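Local atomic coordinates of DUF3829 family protein (Bacteroides vulgatus, PDB entry 4YJW), a protein that is of unknown function, an all-helical protein probably exported by a signal sequence and perhaps attached to the membrane as a lipoprotein. Residues Gln83-Asn88 against Asp146-Ile151. Sequence-based numbering, arbitrary orientation.
Sequences QNLKEN and DILTPI
Ile147 reaches across to Leu85 and Asn84 with both of its branches. Its CG1 lies beside the backbone N (chi1 -69°), and the extended second torsion sends CD1 on toward helix 83-88, where it meets Asn84 CB at 3.7 Å. The other branch serves the leucine: Ile147 CG2 lies 3.9 Å from Leu85 CG, and the two side chains run past one another in opposite directions. A beta-branched residue suits this place because its two branches can touch two neighbouring residues, Asn84 and Leu85, at once. Asn88 ND2 comes within 4.2 Å of Ile147 CD1, yet this amide nitrogen donates within its own helix, to Asn84 O over 2.8 Å, nearly straight at 161°. That carbonyl also takes the backbone N-H of Asn88, the two donors arriving from opposite faces of its plane. The segments belong to the long helices 79-111 and 121-159 of this all-alpha bundle, roughly antiparallel here, the axes of the two short segments coming within 10.9 Å at 145°. No hydrogen bond joins the segments, so the contact between them rests on apolar packing. Next along, Leu148 is buried, and its CD2 meets Leu85 CD2 at 3.9 Å, the two side chains crossing at a slant; the forked methyls of leucine offer apolar surface on several sides, and Tyr21 of helix 10-32 and Phe77 of a loop touch both residues.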
loop_
_atom_site.group_PDB
_atom_site.type_symbol
_atom_site.label_atom_id
_atom_site.label_comp_id
_atom_site.label_asym_id
_atom_site.label_seq_id
_atom_site.Cartn_x
_atom_site.Cartn_y
_atom_site.Cartn_z
ATOM N N GLN A 83 10.781 -13.950 0.760
ATOM C CA GLN A 83 10.012 -13.942 -0.493
ATOM C C GLN A 83 8.592 -13.395 -0.285
ATOM O O GLN A 83 8.126 -12.569 -1.080
ATOM C CB GLN A 83 9.951 -15.337 -1.126
ATOM C CG GLN A 83 11.267 -15.773 -1.792
ATOM C CD GLN A 83 11.858 -14.743 -2.739
ATOM O OE1 GLN A 83 11.209 -14.258 -3.678
ATOM N NE2 GLN A 83 13.106 -14.380 -2.499
ATOM N N ASN A 84 7.914 -13.833 0.781
ATOM C CA ASN A 84 6.561 -13.353 1.076
ATOM C C ASN A 84 6.553 -11.849 1.402
ATOM O O ASN A 84 5.649 -11.153 0.943
ATOM C CB ASN A 84 5.932 -14.165 2.191
ATOM C CG ASN A 84 5.595 -15.576 1.737
ATOM O OD1 ASN A 84 5.408 -15.852 0.544
ATOM N ND2 ASN A 84 5.537 -16.509 2.666
ATOM N N LEU A 85 7.555 -11.344 2.148
ATOM C CA LEU A 85 7.623 -9.900 2.445
ATOM C C LEU A 85 7.905 -9.099 1.168
ATOM O O LEU A 85 7.240 -8.094 0.908
ATOM C CB LEU A 85 8.698 -9.594 3.507
ATOM C CG LEU A 85 8.371 -10.019 4.950
ATOM C CD1 LEU A 85 9.651 -10.094 5.788
ATOM C CD2 LEU A 85 7.349 -9.063 5.595
ATOM N N LYS A 86 8.854 -9.566 0.349
ATOM C CA LYS A 86 9.220 -8.885 -0.901
ATOM C C LYS A 86 8.022 -8.830 -1.865
ATOM O O LYS A 86 7.751 -7.773 -2.439
ATOM C CB LYS A 86 10.405 -9.611 -1.566
ATOM C CG LYS A 86 11.186 -8.787 -2.574
ATOM C CD LYS A 86 12.341 -9.618 -3.156
ATOM C CE LYS A 86 13.276 -8.818 -4.036
ATOM N NZ LYS A 86 12.629 -8.361 -5.295
ATOM N N GLU A 87 7.294 -9.951 -2.006
ATOM C CA GLU A 87 6.125 -10.046 -2.888
ATOM C C GLU A 87 5.000 -9.112 -2.430
ATOM O O GLU A 87 4.475 -8.345 -3.241
ATOM C CB GLU A 87 5.615 -11.497 -2.944
ATOM C CG GLU A 87 4.603 -11.762 -4.049
ATOM C CD GLU A 87 3.886 -13.096 -3.957
ATOM O OE1 GLU A 87 4.460 -14.060 -3.398
ATOM O OE2 GLU A 87 2.744 -13.180 -4.464
ATOM N N ASN A 88 4.628 -9.170 -1.146
ATOM C CA ASN A 88 3.531 -8.346 -0.620
ATOM C C ASN A 88 3.833 -6.846 -0.694
ATOM O O ASN A 88 2.936 -6.068 -1.043
ATOM C CB ASN A 88 3.158 -8.775 0.793
ATOM C CG ASN A 88 2.283 -10.003 0.765
ATOM O OD1 ASN A 88 1.076 -9.915 0.525
ATOM N ND2 ASN A 88 2.865 -11.186 0.984
ATOM N N ASP A 146 1.209 -9.711 9.744
ATOM C CA ASP A 146 1.039 -11.111 10.185
ATOM C C ASP A 146 2.301 -11.945 9.995
ATOM O O ASP A 146 2.564 -12.829 10.820
ATOM C CB ASP A 146 -0.151 -11.778 9.495
ATOM C CG ASP A 146 -1.479 -11.175 9.908
ATOM O OD1 ASP A 146 -1.487 -10.314 10.827
ATOM O OD2 ASP A 146 -2.498 -11.509 9.277
ATOM N N ILE A 147 3.099 -11.667 8.948
ATOM C CA ILE A 147 4.382 -12.369 8.765
ATOM C C ILE A 147 5.360 -11.929 9.868
ATOM O O ILE A 147 6.092 -12.742 10.433
ATOM C CB ILE A 147 4.997 -12.077 7.347
ATOM C CG1 ILE A 147 4.174 -12.717 6.217
ATOM C CG2 ILE A 147 6.476 -12.521 7.261
ATOM C CD1 ILE A 147 4.383 -12.042 4.848
ATOM N N LEU A 148 5.421 -10.625 10.107
ATOM C CA LEU A 148 6.413 -10.043 11.007
ATOM C C LEU A 148 6.179 -10.271 12.505
ATOM O O LEU A 148 7.144 -10.533 13.210
ATOM C CB LEU A 148 6.500 -8.532 10.771
ATOM C CG LEU A 148 7.101 -8.030 9.435
ATOM C CD1 LEU A 148 7.043 -6.506 9.368
ATOM C CD2 LEU A 148 8.561 -8.444 9.285
ATOM N N THR A 149 4.953 -10.115 13.016
ATOM C CA THR A 149 4.790 -10.136 14.481
ATOM C C THR A 149 5.334 -11.473 15.129
ATOM O O THR A 149 6.039 -11.313 16.122
ATOM C CB THR A 149 3.379 -9.755 14.931
ATOM O OG1 THR A 149 2.421 -10.528 14.245
ATOM C CG2 THR A 149 3.082 -8.265 14.679
ATOM N N PRO A 150 5.226 -12.715 14.576
ATOM C CA PRO A 150 5.863 -13.867 15.254
ATOM C C PRO A 150 7.402 -13.822 15.198
ATOM O O PRO A 150 8.058 -14.231 16.156
ATOM C CB PRO A 150 5.324 -15.079 14.487
ATOM C CG PRO A 150 4.056 -14.583 13.808
ATOM C CD PRO A 150 4.413 -13.171 13.427
ATOM N N ILE A 151 7.980 -13.298 14.083
ATOM C CA ILE A 151 9.437 -13.142 13.900
ATOM C C ILE A 151 9.967 -12.096 14.904
ATOM O O ILE A 151 11.045 -12.274 15.481
ATOM C CB ILE A 151 9.790 -12.734 12.425
ATOM C CG1 ILE A 151 9.207 -13.727 11.395
ATOM C CG2 ILE A 151 11.332 -12.589 12.240
ATOM C CD1 ILE A 151 9.270 -13.247 9.900
#